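Local coordinates for bartonella effector protein (Bep) substrate of VirB T4SS (Bartonella rochalimae ATCC BAA-1498, PDB 4YK1) that is a VirB type IV secretion substrate, represented here by its BID domain, and probably transfers AMP from ATP to tyrosine and threonine side chains of proteins, at residues G84-G88 and Y99-E103. Residues are numbered along the deposited sequence; the frame is centred on the assembly and turned at random.
Sequences GRLKG and YKISE
Gly88 and Tyr99 bring their CA atoms within 4.1 Å of each other where the extended segment 84-88 passes the first turns of helix 97-140. The β-hairpin of strands 90-91 and 94-95 connects the segments, Gly88 leading into it and Tyr99 following it, in the BID domain, a four-helix bundle topped with a hook. In an example of a helix side chain gripping a loop backbone, Ser102 OG donates to Lys87 O at 2.7 Å, meeting the C=O at 126° and tilted 28° from its plane, while Tyr99 CA sends a C-H to the same oxygen. With chi1 at -69°, the hydroxyl lies beside its own backbone N, with a weak, secondary approach to Lys98 O one turn back. Gly88, with no CB to collide with Tyr99 N or jam against Lys87 O, sets its O at the edge of the Tyr99 ring, 3.3 Å from Tyr99 CD2. Leu86 lays CB obliquely against Tyr99 CE2 (3.8 Å) and crosses Glu103 at about a right angle, Leu86 CD2 reaching Glu103 CG at 3.5 Å; it also touches Ile48 and Tyr49 of helix 32-49. Glu103 OE2, in plane at the Tyr99 ring edge, salt-bridges Lys95 NZ. One water links Tyr99 OH (2.8 Å) to Leu86 N, whose proton it accepts at 3.1 Å.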
ATOM      1  N   GLY A  84      -7.216  -5.645  16.185  1.00 22.43           N
ATOM      2  CA  GLY A  84      -8.459  -5.431  16.887  1.00 22.72           C
ATOM      3  C   GLY A  84      -9.075  -6.792  17.081  1.00 31.08           C
ATOM      4  O   GLY A  84      -8.527  -7.796  16.637  1.00 25.62           O
ATOM      5  N   ARG A  85     -10.223  -6.817  17.735  1.00 25.61           N
ATOM      6  CA  ARG A  85     -10.976  -8.041  17.966  1.00 24.13           C
ATOM      7  C   ARG A  85     -11.476  -8.654  16.665  1.00 27.46           C
ATOM      8  O   ARG A  85     -11.988  -7.952  15.783  1.00 24.34           O
ATOM      9  CB  ARG A  85     -12.145  -7.733  18.907  1.00 30.91           C
ATOM     10  CG  ARG A  85     -13.013  -8.887  19.272  1.00 45.76           C
ATOM     11  CD  ARG A  85     -13.995  -8.427  20.344  1.00 62.63           C
ATOM     12  NE  ARG A  85     -15.188  -9.260  20.405  1.00 77.46           N
ATOM     13  CZ  ARG A  85     -15.823  -9.567  21.532  1.00 91.38           C
ATOM     14  NH1 ARG A  85     -15.373  -9.106  22.694  1.00 91.81           N
ATOM     15  NH2 ARG A  85     -16.905 -10.334  21.496  1.00 98.05           N
ATOM     16  N   LEU A  86     -11.314  -9.967  16.559  1.00 24.01           N
ATOM     17  CA  LEU A  86     -11.754 -10.735  15.391  1.00 25.10           C
ATOM     18  C   LEU A  86     -13.228 -11.057  15.458  1.00 28.21           C
ATOM     19  O   LEU A  86     -13.772 -11.265  16.535  1.00 24.52           O
ATOM     20  CB  LEU A  86     -10.965 -12.049  15.279  1.00 24.29           C
ATOM     21  CG  LEU A  86      -9.694 -12.048  14.439  1.00 36.69           C
ATOM     22  CD1 LEU A  86      -8.749 -10.969  14.907  1.00 26.90           C
ATOM     23  CD2 LEU A  86      -9.046 -13.430  14.485  1.00 29.79           C
ATOM     24  N   LYS A  87     -13.863 -11.123  14.292  1.00 27.20           N
ATOM     25  CA  LYS A  87     -15.283 -11.413  14.208  1.00 28.48           C
ATOM     26  C   LYS A  87     -15.511 -12.904  14.479  1.00 32.77           C
ATOM     27  O   LYS A  87     -14.717 -13.750  14.046  1.00 25.18           O
ATOM     28  CB  LYS A  87     -15.797 -11.008  12.825  1.00 26.67           C
ATOM     29  CG  LYS A  87     -17.242 -10.615  12.742  1.00 45.21           C
ATOM     30  CD  LYS A  87     -17.449  -9.793  11.470  1.00 43.15           C
ATOM     31  CE  LYS A  87     -18.904  -9.654  11.111  1.00 55.25           C
ATOM     32  NZ  LYS A  87     -19.009  -8.916   9.817  1.00 69.08           N
ATOM     33  N   GLY A  88     -16.585 -13.228  15.192  1.00 25.31           N
ATOM     34  CA  GLY A  88     -16.889 -14.614  15.515  1.00 22.07           C
ATOM     35  C   GLY A  88     -16.769 -14.869  17.003  1.00 29.75           C
ATOM     36  O   GLY A  88     -15.961 -14.250  17.684  1.00 24.58           O
ATOM     37  N   TYR A  99     -14.966 -17.700  14.068  1.00 20.64           N
ATOM     38  CA  TYR A  99     -13.744 -17.101  14.605  1.00 19.82           C
ATOM     39  C   TYR A  99     -12.524 -17.677  13.887  1.00 26.22           C
ATOM     40  O   TYR A  99     -11.611 -16.944  13.498  1.00 23.34           O
ATOM     41  CB  TYR A  99     -13.623 -17.337  16.121  1.00 19.95           C
ATOM     42  CG  TYR A  99     -12.518 -16.505  16.756  1.00 25.09           C
ATOM     43  CD1 TYR A  99     -11.183 -16.918  16.701  1.00 21.47           C
ATOM     44  CD2 TYR A  99     -12.809 -15.303  17.395  1.00 23.39           C
ATOM     45  CE1 TYR A  99     -10.146 -16.151  17.262  1.00 22.43           C
ATOM     46  CE2 TYR A  99     -11.798 -14.535  17.971  1.00 24.42           C
ATOM     47  CZ  TYR A  99     -10.473 -14.958  17.898  1.00 26.70           C
ATOM     48  OH  TYR A  99      -9.493 -14.172  18.452  1.00 28.75           O
ATOM     49  N   LYS A 100     -12.509 -18.993  13.702  1.00 22.24           N
ATOM     50  CA  LYS A 100     -11.399 -19.631  12.988  1.00 25.31           C
ATOM     51  C   LYS A 100     -11.303 -19.157  11.539  1.00 29.38           C
ATOM     52  O   LYS A 100     -10.206 -19.050  10.992  1.00 27.24           O
ATOM     53  CB  LYS A 100     -11.533 -21.160  13.044  1.00 27.44           C
ATOM     54  CG  LYS A 100     -11.415 -21.744  14.466  1.00 29.20           C
ATOM     55  CD  LYS A 100     -11.180 -23.259  14.391  1.00 44.25           C
ATOM     56  CE  LYS A 100     -11.411 -23.956  15.717  1.00 60.35           C
ATOM     57  NZ  LYS A 100     -12.843 -24.315  15.936  1.00 73.77           N
ATOM     58  N   ILE A 101     -12.444 -18.844  10.929  1.00 27.36           N
ATOM     59  CA  ILE A 101     -12.460 -18.337   9.560  1.00 25.21           C
ATOM     60  C   ILE A 101     -11.884 -16.922   9.523  1.00 28.21           C
ATOM     61  O   ILE A 101     -11.188 -16.558   8.577  1.00 27.48           O
ATOM     62  CB  ILE A 101     -13.890 -18.393   8.970  1.00 26.08           C
ATOM     63  CG1 ILE A 101     -14.267 -19.841   8.667  1.00 29.94           C
ATOM     64  CG2 ILE A 101     -14.007 -17.558   7.676  1.00 28.86           C
ATOM     65  CD1 ILE A 101     -15.762 -20.051   8.404  1.00 35.31           C
ATOM     66  N   SER A 102     -12.178 -16.118  10.543  1.00 24.36           N
ATOM     67  CA  SER A 102     -11.545 -14.801  10.667  1.00 23.56           C
ATOM     68  C   SER A 102     -10.018 -14.945  10.760  1.00 22.36           C
ATOM     69  O   SER A 102      -9.283 -14.178  10.141  1.00 21.97           O
ATOM     70  CB  SER A 102     -12.074 -14.032  11.892  1.00 23.18           C
ATOM     71  OG  SER A 102     -13.434 -13.649  11.724  1.00 25.12           O
ATOM     72  N   GLU A 103      -9.536 -15.927  11.520  1.00 22.79           N
ATOM     73  CA  GLU A 103      -8.082 -16.133  11.631  1.00 22.83           C
ATOM     74  C   GLU A 103      -7.489 -16.519  10.280  1.00 30.40           C
ATOM     75  O   GLU A 103      -6.402 -16.080   9.929  1.00 24.92           O
ATOM     76  CB  GLU A 103      -7.747 -17.208  12.671  1.00 24.40           C
ATOM     77  CG  GLU A 103      -8.044 -16.786  14.128  1.00 25.73           C
ATOM     78  CD  GLU A 103      -7.671 -17.879  15.127  1.00 33.15           C
ATOM     79  OE1 GLU A 103      -8.098 -19.024  14.919  1.00 36.35           O
ATOM     80  OE2 GLU A 103      -6.951 -17.597  16.107  1.00 37.93           O
TER
HETATM   81  O   HOH W   1     -10.191 -11.549  18.996  1.00 22.50           O